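Local coordinates for pantothenate synthetase (Francisella tularensis subsp. tularensis, PDB 3QTT), which probably catalyses the ATP-dependent condensation of pantoate with beta-alanine to give pantothenate, by way of a pantoyl-adenylate intermediate, at residues F58-Q63 and D99-G104; L107-K112 and G130-V135; V134-L139 and K161-D166. All coordinates share one frame; numbering follows the deposited sequence.

All three contacts lie in the part of the chain built on the six-stranded parallel sheet, and helix 127-142 ties them together. Contact 1 comes first along the chain, joining the loop after strand 52-57 to the end of helix 97-100. Contact 2 follows with the next strand, 107-111, laid on helix 127-142, and contact 3 continues along that helix to helix 154-166, sharing V134 and V135. Centres of contacts 1 and 2 are about 11 Å apart, of 2 and 3 about 9 Å, and of 1 and 3 about 15 Å. Together they border the probable substrate pocket, which here holds proline and beta-alanine, while also reaching the second subunit of the homodimer.

Contact 1 of 3, residues F58-Q63 and D99-G104; sequences FVNPTQ and DIYPDG. With PRO (proline), chain D; BAL (beta-alanine), chain F.
Y101 reaches across to the 58-63 loop with its hydroxyl, which accepts a hydrogen bond from T62, OG1 to OH 3.2 Å. T62 comes from the opposite direction; with OG1 between its backbone N and carbonyl carbon (chi1 77°), the hydroxyl meets the phenol while its methyl CG2 rests obliquely against the ring, 3.7 Å from Y101 CZ. A tyrosine suits this place because its ring packs against I100 and F58 while its hydroxyl meets the polar loop.

Behind it, I100 wedges a branch against each of two rings. Its CG1 lies over one face of F58, 3.8 Å from the ring centroid in a CH-pi contact, and its CG2 lies 3.6 Å above the Y101 ring plane, toward the rim. F58 also turns its edge to the Y101 edge, CE2 to CE2 4.2 Å. The loop follows the C-terminal end of strand 52-57 of the parallel sheet, where folds of this Rossmann-like type usually bind their ligands. In it, Q63, predicted to bind pantoate and beta-alanine, gives a nearly straight bond from NE2 to OXT of beta-alanine, 3.2 Å, and a weak one to O of the bound proline. R124 and R190 also hold the beta-alanine.

On the other segment, a type I turn from Y101 to G104 follows the helix, closed by G104 N to Y101 O at 2.8 Å. G104 has positive phi, where lacking a side chain avoids a collision with the preceding carbonyl. D103 in this turn forms a salt bridge with K165 of the second subunit.

Contact 2 of 3, residues L107-K112 and G130-V135; sequences LRIEPK and GMLTVV. With PRO (proline), chain D.
Strand 107-111 crosses helix 130-135 with 6.7 Å between the segment axes and 127° between their directions; I109 and T133 are nearest, CA to CA 5.2 Å. T133 holds the two together through its hydroxyl: I109 N donates to T133 OG1 at 2.8 Å and 164°. Set beside its own backbone N (chi1 -70°), that hydroxyl also donates to the carbonyl O of S129 one helical turn back, so a buried strand amide is satisfied and the hydroxyl rotation fixed. The methyl CG2 of T133 turns to the L107 carbonyl.

L132, the residue before it, makes the apolar half of the contact, long enough to meet both I109 and P111. I109 crosses it at about a right angle, its CG2 against L132 CB at 3.6 Å, and P111 CG meets L132 CD1 at 3.9 Å. The strand forms part of the dimer interface: it pairs antiparallel with a strand of the second subunit, giving a sheet shared by both subunits, with helix 127-142 packed against it. The side of the helix turned from the strand faces the pocket, where selenomethionine M131, V134 and V135 lie against the bound proline's carboxylate, M131 CG 3.3 Å from its OXT.

Contact 3 of 3, residues V134-L139 and K161-D166; sequences VVLKLL and KQLVKD. With PRO (proline), chain D.
L163 is the main bump of this contact, and its CD2 methyl enters a shallow hollow on helix 134-139. V135 and L139, one turn apart, form the walls and the L136 backbone the floor: L163 CD2 stands 4.1 Å from V135 CG1, 4.1 Å from L136 N and 4.4 Å from L139 CD1. Leucine suits the place because its chain is long enough to bridge axes 10.9 Å apart; with CG anti to the backbone N (chi1 174°) the isobutyl group is directed at the other helix. L139 in turn packs on V164, crossing it at about a right angle so that L139 CD1 lies 3.6 Å from V164 CG2. Valine, short and beta-branched, offers a low shoulder for that methyl beside the taller L163.

The side chains that meet are all apolar, while the charged residues of both helices look elsewhere. K137 pairs with D166 of the second subunit, and D166 with that subunit's K137. Crossing at -51°, the helices flank strand 146-150 in the chain, and L139 reaches F28 of strand 26-31. Neighbouring helices packed so over a parallel sheet are typical of the Rossmann-like alpha/beta fold of the HUP clan.

Contact 1 of 3, residues F58-Q63 and D99-G104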
loop_
_atom_site.group_PDB
_atom_site.type_symbol
_atom_site.label_atom_id
_atom_site.label_comp_id
_atom_site.label_asym_id
_atom_site.label_seq_id
_atom_site.Cartn_x
_atom_site.Cartn_y
_atom_site.Cartn_z
ATOM N N PHE A 58 1.150 13.550 13.880
ATOM C CA PHE A 58 0.397 12.356 14.244
ATOM C C PHE A 58 1.307 11.348 14.922
ATOM O O PHE A 58 2.312 10.910 14.335
ATOM C CB PHE A 58 -0.203 11.722 12.982
ATOM C CG PHE A 58 -1.223 10.642 13.257
ATOM C CD1 PHE A 58 -2.406 10.932 13.940
ATOM C CD2 PHE A 58 -1.024 9.351 12.800
ATOM C CE1 PHE A 58 -3.358 9.944 14.187
ATOM C CE2 PHE A 58 -1.971 8.357 13.049
ATOM C CZ PHE A 58 -3.137 8.658 13.739
ATOM N N VAL A 59 0.931 10.890 16.104
ATOM C CA VAL A 59 1.705 9.818 16.685
ATOM C C VAL A 59 0.989 8.571 16.224
ATOM O O VAL A 59 -0.106 8.231 16.725
ATOM C CB VAL A 59 1.664 9.854 18.228
ATOM C CG1 VAL A 59 2.828 9.101 18.813
ATOM C CG2 VAL A 59 1.633 11.250 18.696
ATOM N N ASN A 60 1.630 7.853 15.310
ATOM C CA ASN A 60 0.982 6.710 14.711
ATOM C C ASN A 60 1.118 5.519 15.621
ATOM O O ASN A 60 2.218 5.027 15.852
ATOM C CB ASN A 60 1.569 6.399 13.336
ATOM C CG ASN A 60 0.977 5.136 12.725
ATOM O OD1 ASN A 60 1.683 4.349 12.094
ATOM N ND2 ASN A 60 -0.323 4.932 12.931
ATOM N N PRO A 61 -0.001 5.064 16.161
ATOM C CA PRO A 61 -0.049 3.849 16.981
ATOM C C PRO A 61 0.552 2.594 16.320
ATOM O O PRO A 61 1.242 1.852 17.011
ATOM C CB PRO A 61 -1.550 3.653 17.249
ATOM C CG PRO A 61 -2.241 4.580 16.323
ATOM C CD PRO A 61 -1.301 5.723 16.080
ATOM N N THR A 62 0.314 2.371 15.028
ATOM C CA THR A 62 0.617 1.067 14.433
ATOM C C THR A 62 2.109 0.849 14.214
ATOM O O THR A 62 2.545 -0.253 13.852
ATOM C CB THR A 62 -0.163 0.792 13.098
ATOM O OG1 THR A 62 0.436 1.505 12.000
ATOM C CG2 THR A 62 -1.640 1.159 13.230
ATOM N N GLN A 63 2.894 1.907 14.374
ATOM C CA GLN A 63 4.337 1.752 14.259
ATOM C C GLN A 63 5.050 1.646 15.595
ATOM O O GLN A 63 6.270 1.524 15.646
ATOM C CB GLN A 63 4.954 2.797 13.342
ATOM C CG GLN A 63 5.068 4.109 13.985
ATOM C CD GLN A 63 5.233 5.180 12.985
ATOM O OE1 GLN A 63 4.445 5.298 12.049
ATOM N NE2 GLN A 63 6.265 5.965 13.150
ATOM N N ASP A 99 -9.442 9.385 12.121
ATOM C CA ASP A 99 -9.400 9.886 10.740
ATOM C C ASP A 99 -8.368 9.195 9.849
ATOM O O ASP A 99 -8.496 9.187 8.629
ATOM C CB ASP A 99 -9.312 11.421 10.547
ATOM C CG ASP A 99 -9.364 12.221 11.826
ATOM O OD1 ASP A 99 -8.908 11.749 12.878
ATOM O OD2 ASP A 99 -9.830 13.378 11.751
ATOM N N ILE A 100 -7.312 8.660 10.430
ATOM C CA ILE A 100 -6.335 7.960 9.607
ATOM C C ILE A 100 -6.757 6.515 9.326
ATOM O O ILE A 100 -6.434 5.945 8.293
ATOM C CB ILE A 100 -4.926 8.015 10.213
ATOM C CG1 ILE A 100 -4.485 9.468 10.422
ATOM C CG2 ILE A 100 -3.983 7.367 9.303
ATOM C CD1 ILE A 100 -4.561 10.316 9.209
ATOM N N TYR A 101 -7.471 5.937 10.279
ATOM C CA TYR A 101 -7.828 4.533 10.272
ATOM C C TYR A 101 -9.288 4.359 10.639
ATOM O O TYR A 101 -9.584 3.737 11.647
ATOM C CB TYR A 101 -7.019 3.780 11.326
ATOM C CG TYR A 101 -5.530 3.771 11.116
ATOM C CD1 TYR A 101 -4.932 2.847 10.243
ATOM C CD2 TYR A 101 -4.710 4.656 11.817
ATOM C CE1 TYR A 101 -3.570 2.819 10.077
ATOM C CE2 TYR A 101 -3.348 4.650 11.649
ATOM C CZ TYR A 101 -2.776 3.737 10.783
ATOM O OH TYR A 101 -1.411 3.749 10.622
ATOM N N PRO A 102 -10.199 4.894 9.823
ATOM C CA PRO A 102 -11.645 4.832 10.107
ATOM C C PRO A 102 -12.122 3.418 10.476
ATOM O O PRO A 102 -13.012 3.241 11.296
ATOM C CB PRO A 102 -12.291 5.277 8.788
ATOM C CG PRO A 102 -11.176 5.160 7.739
ATOM C CD PRO A 102 -9.907 5.434 8.485
ATOM N N ASP A 103 -11.564 2.431 9.805
ATOM C CA ASP A 103 -11.846 1.027 10.060
ATOM C C ASP A 103 -10.839 0.243 10.901
ATOM O O ASP A 103 -10.925 -0.971 10.994
ATOM C CB ASP A 103 -12.208 0.318 8.753
ATOM C CG ASP A 103 -13.351 1.016 8.024
ATOM O OD1 ASP A 103 -14.220 1.584 8.698
ATOM O OD2 ASP A 103 -13.374 1.025 6.782
ATOM N N GLY A 104 -9.832 0.906 11.445
ATOM C CA GLY A 104 -8.805 0.182 12.172
ATOM C C GLY A 104 -7.745 -0.133 11.146
ATOM O O GLY A 104 -7.848 0.339 10.021
HETATM N N PRO D . 7.709 9.248 9.108
HETATM C CA PRO D . 7.710 8.507 10.373
HETATM C C PRO D . 6.290 8.210 10.824
HETATM O O PRO D . 5.818 8.711 11.843
HETATM C CB PRO D . 8.368 9.484 11.353
HETATM C CG PRO D . 8.967 10.550 10.527
HETATM C CD PRO D . 8.147 10.638 9.294
HETATM O OXT PRO D . 5.573 7.463 10.163
HETATM N N BAL F . 11.437 6.380 13.032
HETATM C CB BAL F . 10.598 7.384 13.633
HETATM C CA BAL F . 9.251 6.963 14.145
HETATM C C BAL F . 9.115 6.187 15.435
HETATM O O BAL F . 10.096 6.030 16.210
HETATM O OXT BAL F . 8.007 5.671 15.768
#

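Contact 2 of 3, residues L107-K112 and G130-V135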
loop_
_atom_site.group_PDB
_atom_site.type_symbol
_atom_site.label_atom_id
_atom_site.label_comp_id
_atom_site.label_asym_id
_atom_site.label_seq_id
_atom_site.Cartn_x
_atom_site.Cartn_y
_atom_site.Cartn_z
ATOM N N LEU A 107 -5.546 -2.890 6.239
ATOM C CA LEU A 107 -4.763 -2.990 5.028
ATOM C C LEU A 107 -3.421 -2.345 5.334
ATOM O O LEU A 107 -3.357 -1.189 5.746
ATOM C CB LEU A 107 -5.467 -2.303 3.856
ATOM C CG LEU A 107 -6.785 -2.890 3.303
ATOM C CD1 LEU A 107 -7.358 -2.035 2.169
ATOM C CD2 LEU A 107 -6.703 -4.387 2.881
ATOM N N ARG A 108 -2.347 -3.109 5.173
ATOM C CA ARG A 108 -1.053 -2.675 5.655
ATOM C C ARG A 108 -0.032 -2.940 4.593
ATOM O O ARG A 108 -0.172 -3.893 3.823
ATOM C CB ARG A 108 -0.654 -3.463 6.889
ATOM C CG ARG A 108 -1.791 -3.745 7.815
ATOM C CD ARG A 108 -1.368 -4.760 8.819
ATOM N NE ARG A 108 -2.434 -5.021 9.774
ATOM C CZ ARG A 108 -2.235 -5.383 11.040
ATOM N NH1 ARG A 108 -0.993 -5.506 11.515
ATOM N NH2 ARG A 108 -3.283 -5.608 11.834
ATOM N N ILE A 109 0.983 -2.078 4.560
ATOM C CA ILE A 109 2.164 -2.297 3.761
ATOM C C ILE A 109 3.066 -3.229 4.528
ATOM O O ILE A 109 3.451 -2.942 5.650
ATOM C CB ILE A 109 2.884 -0.982 3.547
ATOM C CG1 ILE A 109 1.956 -0.016 2.822
ATOM C CG2 ILE A 109 4.211 -1.185 2.789
ATOM C CD1 ILE A 109 1.928 -0.219 1.330
ATOM N N GLU A 110 3.399 -4.360 3.930
ATOM C CA GLU A 110 4.338 -5.267 4.558
ATOM C C GLU A 110 5.580 -5.350 3.682
ATOM O O GLU A 110 5.500 -5.839 2.555
ATOM C CB GLU A 110 3.698 -6.640 4.759
ATOM C CG GLU A 110 2.372 -6.595 5.528
ATOM C CD GLU A 110 2.529 -6.507 7.039
ATOM O OE1 GLU A 110 3.622 -6.141 7.521
ATOM O OE2 GLU A 110 1.549 -6.806 7.755
ATOM N N PRO A 111 6.716 -4.813 4.172
ATOM C CA PRO A 111 7.987 -4.870 3.443
ATOM C C PRO A 111 8.606 -6.252 3.453
ATOM O O PRO A 111 8.757 -6.801 4.539
ATOM C CB PRO A 111 8.897 -3.920 4.240
ATOM C CG PRO A 111 8.192 -3.588 5.483
ATOM C CD PRO A 111 6.915 -4.365 5.560
ATOM N N LYS A 112 9.009 -6.778 2.300
ATOM C CA LYS A 112 9.932 -7.895 2.280
ATOM C C LYS A 112 11.138 -7.468 1.466
ATOM O O LYS A 112 11.095 -7.498 0.241
ATOM C CB LYS A 112 9.273 -9.079 1.580
ATOM C CG LYS A 112 7.861 -9.377 2.049
ATOM C CD LYS A 112 7.841 -10.030 3.425
ATOM C CE LYS A 112 6.519 -10.745 3.670
ATOM N NZ LYS A 112 6.581 -11.552 4.905
ATOM N N GLY A 130 4.012 -0.339 9.929
ATOM C CA GLY A 130 3.130 0.701 10.423
ATOM C C GLY A 130 3.507 2.063 9.868
ATOM O O GLY A 130 2.671 2.850 9.424
HETATM N N MSE A 131 4.799 2.324 9.862
HETATM C CA MSE A 131 5.289 3.585 9.368
HETATM C C MSE A 131 5.022 3.680 7.885
HETATM O O MSE A 131 4.666 4.750 7.381
HETATM C CB MSE A 131 6.767 3.768 9.730
HETATM C CG MSE A 131 7.404 4.982 9.109
HETATM SE SE MSE A 131 8.009 4.611 7.277
HETATM C CE MSE A 131 9.316 3.217 7.637
ATOM N N LEU A 132 5.188 2.566 7.185
ATOM C CA LEU A 132 4.944 2.558 5.750
ATOM C C LEU A 132 3.457 2.728 5.448
ATOM O O LEU A 132 3.080 3.404 4.496
ATOM C CB LEU A 132 5.489 1.303 5.096
ATOM C CG LEU A 132 7.013 1.335 4.963
ATOM C CD1 LEU A 132 7.522 0.042 4.356
ATOM C CD2 LEU A 132 7.460 2.503 4.117
ATOM N N THR A 133 2.612 2.131 6.279
ATOM C CA THR A 133 1.195 2.287 6.083
ATOM C C THR A 133 0.785 3.756 6.316
ATOM O O THR A 133 0.092 4.358 5.484
ATOM C CB THR A 133 0.376 1.286 6.931
ATOM O OG1 THR A 133 0.556 -0.032 6.413
ATOM C CG2 THR A 133 -1.083 1.577 6.806
ATOM N N VAL A 134 1.219 4.352 7.423
ATOM C CA VAL A 134 0.803 5.713 7.671
ATOM C C VAL A 134 1.394 6.690 6.632
ATOM O O VAL A 134 0.708 7.618 6.189
ATOM C CB VAL A 134 1.073 6.165 9.128
ATOM C CG1 VAL A 134 2.464 6.686 9.289
ATOM C CG2 VAL A 134 0.075 7.250 9.540
ATOM N N VAL A 135 2.648 6.468 6.229
ATOM C CA VAL A 135 3.319 7.418 5.345
ATOM C C VAL A 135 2.680 7.368 3.989
ATOM O O VAL A 135 2.576 8.373 3.316
ATOM C CB VAL A 135 4.866 7.211 5.236
ATOM C CG1 VAL A 135 5.425 7.978 4.060
ATOM C CG2 VAL A 135 5.567 7.654 6.516
HETATM N N PRO D . 7.709 9.248 9.108
HETATM C CA PRO D . 7.710 8.507 10.373
HETATM C C PRO D . 6.290 8.210 10.824
HETATM O O PRO D . 5.818 8.711 11.843
HETATM C CB PRO D . 8.368 9.484 11.353
HETATM C CG PRO D . 8.967 10.550 10.527
HETATM C CD PRO D . 8.147 10.638 9.294
HETATM O OXT PRO D . 5.573 7.463 10.163
#

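Contact 3 of 3, residues V134-L139 and K161-D166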
loop_
_atom_site.group_PDB
_atom_site.type_symbol
_atom_site.label_atom_id
_atom_site.label_comp_id
_atom_site.label_asym_id
_atom_site.label_seq_id
_atom_site.Cartn_x
_atom_site.Cartn_y
_atom_site.Cartn_z
ATOM N N VAL A 134 1.219 4.352 7.423
ATOM C CA VAL A 134 0.803 5.713 7.671
ATOM C C VAL A 134 1.394 6.690 6.632
ATOM O O VAL A 134 0.708 7.618 6.189
ATOM C CB VAL A 134 1.073 6.165 9.128
ATOM C CG1 VAL A 134 2.464 6.686 9.289
ATOM C CG2 VAL A 134 0.075 7.250 9.540
ATOM N N VAL A 135 2.648 6.468 6.229
ATOM C CA VAL A 135 3.319 7.418 5.345
ATOM C C VAL A 135 2.680 7.368 3.989
ATOM O O VAL A 135 2.576 8.373 3.316
ATOM C CB VAL A 135 4.866 7.211 5.236
ATOM C CG1 VAL A 135 5.425 7.978 4.060
ATOM C CG2 VAL A 135 5.567 7.654 6.516
ATOM N N LEU A 136 2.234 6.190 3.584
ATOM C CA LEU A 136 1.458 6.091 2.360
ATOM C C LEU A 136 0.194 6.909 2.494
ATOM O O LEU A 136 -0.092 7.740 1.640
ATOM C CB LEU A 136 1.086 4.651 2.057
ATOM C CG LEU A 136 0.301 4.453 0.758
ATOM C CD1 LEU A 136 1.051 5.065 -0.454
ATOM C CD2 LEU A 136 0.076 2.989 0.567
ATOM N N LYS A 137 -0.556 6.687 3.571
ATOM C CA LYS A 137 -1.811 7.423 3.777
ATOM C C LYS A 137 -1.577 8.921 3.842
ATOM O O LYS A 137 -2.350 9.699 3.290
ATOM C CB LYS A 137 -2.557 6.975 5.045
ATOM C CG LYS A 137 -3.366 5.681 4.948
ATOM C CD LYS A 137 -3.760 5.207 6.338
ATOM C CE LYS A 137 -4.565 3.926 6.309
ATOM N NZ LYS A 137 -6.029 4.162 6.081
ATOM N N LEU A 138 -0.511 9.335 4.519
ATOM C CA LEU A 138 -0.238 10.765 4.611
ATOM C C LEU A 138 0.075 11.344 3.235
ATOM O O LEU A 138 -0.327 12.451 2.926
ATOM C CB LEU A 138 0.864 11.070 5.628
ATOM C CG LEU A 138 0.540 10.797 7.116
ATOM C CD1 LEU A 138 1.778 10.997 7.983
ATOM C CD2 LEU A 138 -0.684 11.605 7.674
ATOM N N LEU A 139 0.747 10.578 2.389
ATOM C CA LEU A 139 1.131 11.110 1.098
ATOM C C LEU A 139 -0.059 11.241 0.205
ATOM O O LEU A 139 -0.169 12.170 -0.582
ATOM C CB LEU A 139 2.169 10.228 0.431
ATOM C CG LEU A 139 3.535 10.452 1.030
ATOM C CD1 LEU A 139 4.501 9.543 0.370
ATOM C CD2 LEU A 139 3.935 11.924 0.890
ATOM N N LYS A 161 11.614 5.754 0.112
ATOM C CA LYS A 161 12.046 5.931 -1.268
ATOM C C LYS A 161 11.482 4.827 -2.169
ATOM O O LYS A 161 10.923 5.131 -3.233
ATOM C CB LYS A 161 13.563 6.032 -1.384
ATOM C CG LYS A 161 14.096 7.467 -1.244
ATOM C CD LYS A 161 15.617 7.474 -1.187
ATOM C CE LYS A 161 16.201 8.882 -1.276
ATOM N NZ LYS A 161 17.688 8.875 -1.083
ATOM N N GLN A 162 11.610 3.566 -1.736
ATOM C CA GLN A 162 11.015 2.465 -2.460
ATOM C C GLN A 162 9.502 2.625 -2.554
ATOM O O GLN A 162 8.925 2.436 -3.601
ATOM C CB GLN A 162 11.363 1.127 -1.821
ATOM C CG GLN A 162 10.943 -0.065 -2.660
ATOM C CD GLN A 162 11.773 -0.207 -3.920
ATOM O OE1 GLN A 162 12.987 0.038 -3.917
ATOM N NE2 GLN A 162 11.127 -0.612 -5.006
ATOM N N LEU A 163 8.884 3.006 -1.455
ATOM C CA LEU A 163 7.447 3.174 -1.389
ATOM C C LEU A 163 6.911 4.124 -2.445
ATOM O O LEU A 163 5.944 3.804 -3.140
ATOM C CB LEU A 163 7.028 3.698 -0.015
ATOM C CG LEU A 163 5.542 4.033 0.091
ATOM C CD1 LEU A 163 4.716 2.791 0.499
ATOM C CD2 LEU A 163 5.270 5.234 1.013
ATOM N N VAL A 164 7.489 5.313 -2.532
ATOM C CA VAL A 164 6.975 6.298 -3.478
ATOM C C VAL A 164 7.235 5.875 -4.939
ATOM O O VAL A 164 6.454 6.169 -5.836
ATOM C CB VAL A 164 7.575 7.677 -3.198
ATOM C CG1 VAL A 164 7.931 8.406 -4.496
ATOM C CG2 VAL A 164 6.626 8.479 -2.338
ATOM N N LYS A 165 8.342 5.190 -5.163
ATOM C CA LYS A 165 8.620 4.612 -6.448
ATOM C C LYS A 165 7.548 3.559 -6.794
ATOM O O LYS A 165 6.825 3.694 -7.783
ATOM C CB LYS A 165 10.039 4.016 -6.433
ATOM C CG LYS A 165 10.265 2.880 -7.409
ATOM C CD LYS A 165 11.011 3.298 -8.651
ATOM C CE LYS A 165 12.520 3.001 -8.563
ATOM N NZ LYS A 165 12.939 1.593 -8.794
ATOM N N ASP A 166 7.411 2.548 -5.942
ATOM C CA ASP A 166 6.591 1.366 -6.217
ATOM C C ASP A 166 5.078 1.669 -6.429
ATOM O O ASP A 166 4.339 0.923 -7.087
ATOM C CB ASP A 166 6.770 0.389 -5.056
ATOM C CG ASP A 166 7.537 -0.853 -5.450
ATOM O OD1 ASP A 166 7.263 -1.397 -6.546
ATOM O OD2 ASP A 166 8.402 -1.296 -4.657
HETATM N N PRO D . 7.709 9.248 9.108
HETATM C CA PRO D . 7.710 8.507 10.373
HETATM C C PRO D . 6.290 8.210 10.824
HETATM O O PRO D . 5.818 8.711 11.843
HETATM C CB PRO D . 8.368 9.484 11.353
HETATM C CG PRO D . 8.967 10.550 10.527
HETATM C CD PRO D . 8.147 10.638 9.294
HETATM O OXT PRO D . 5.573 7.463 10.163
#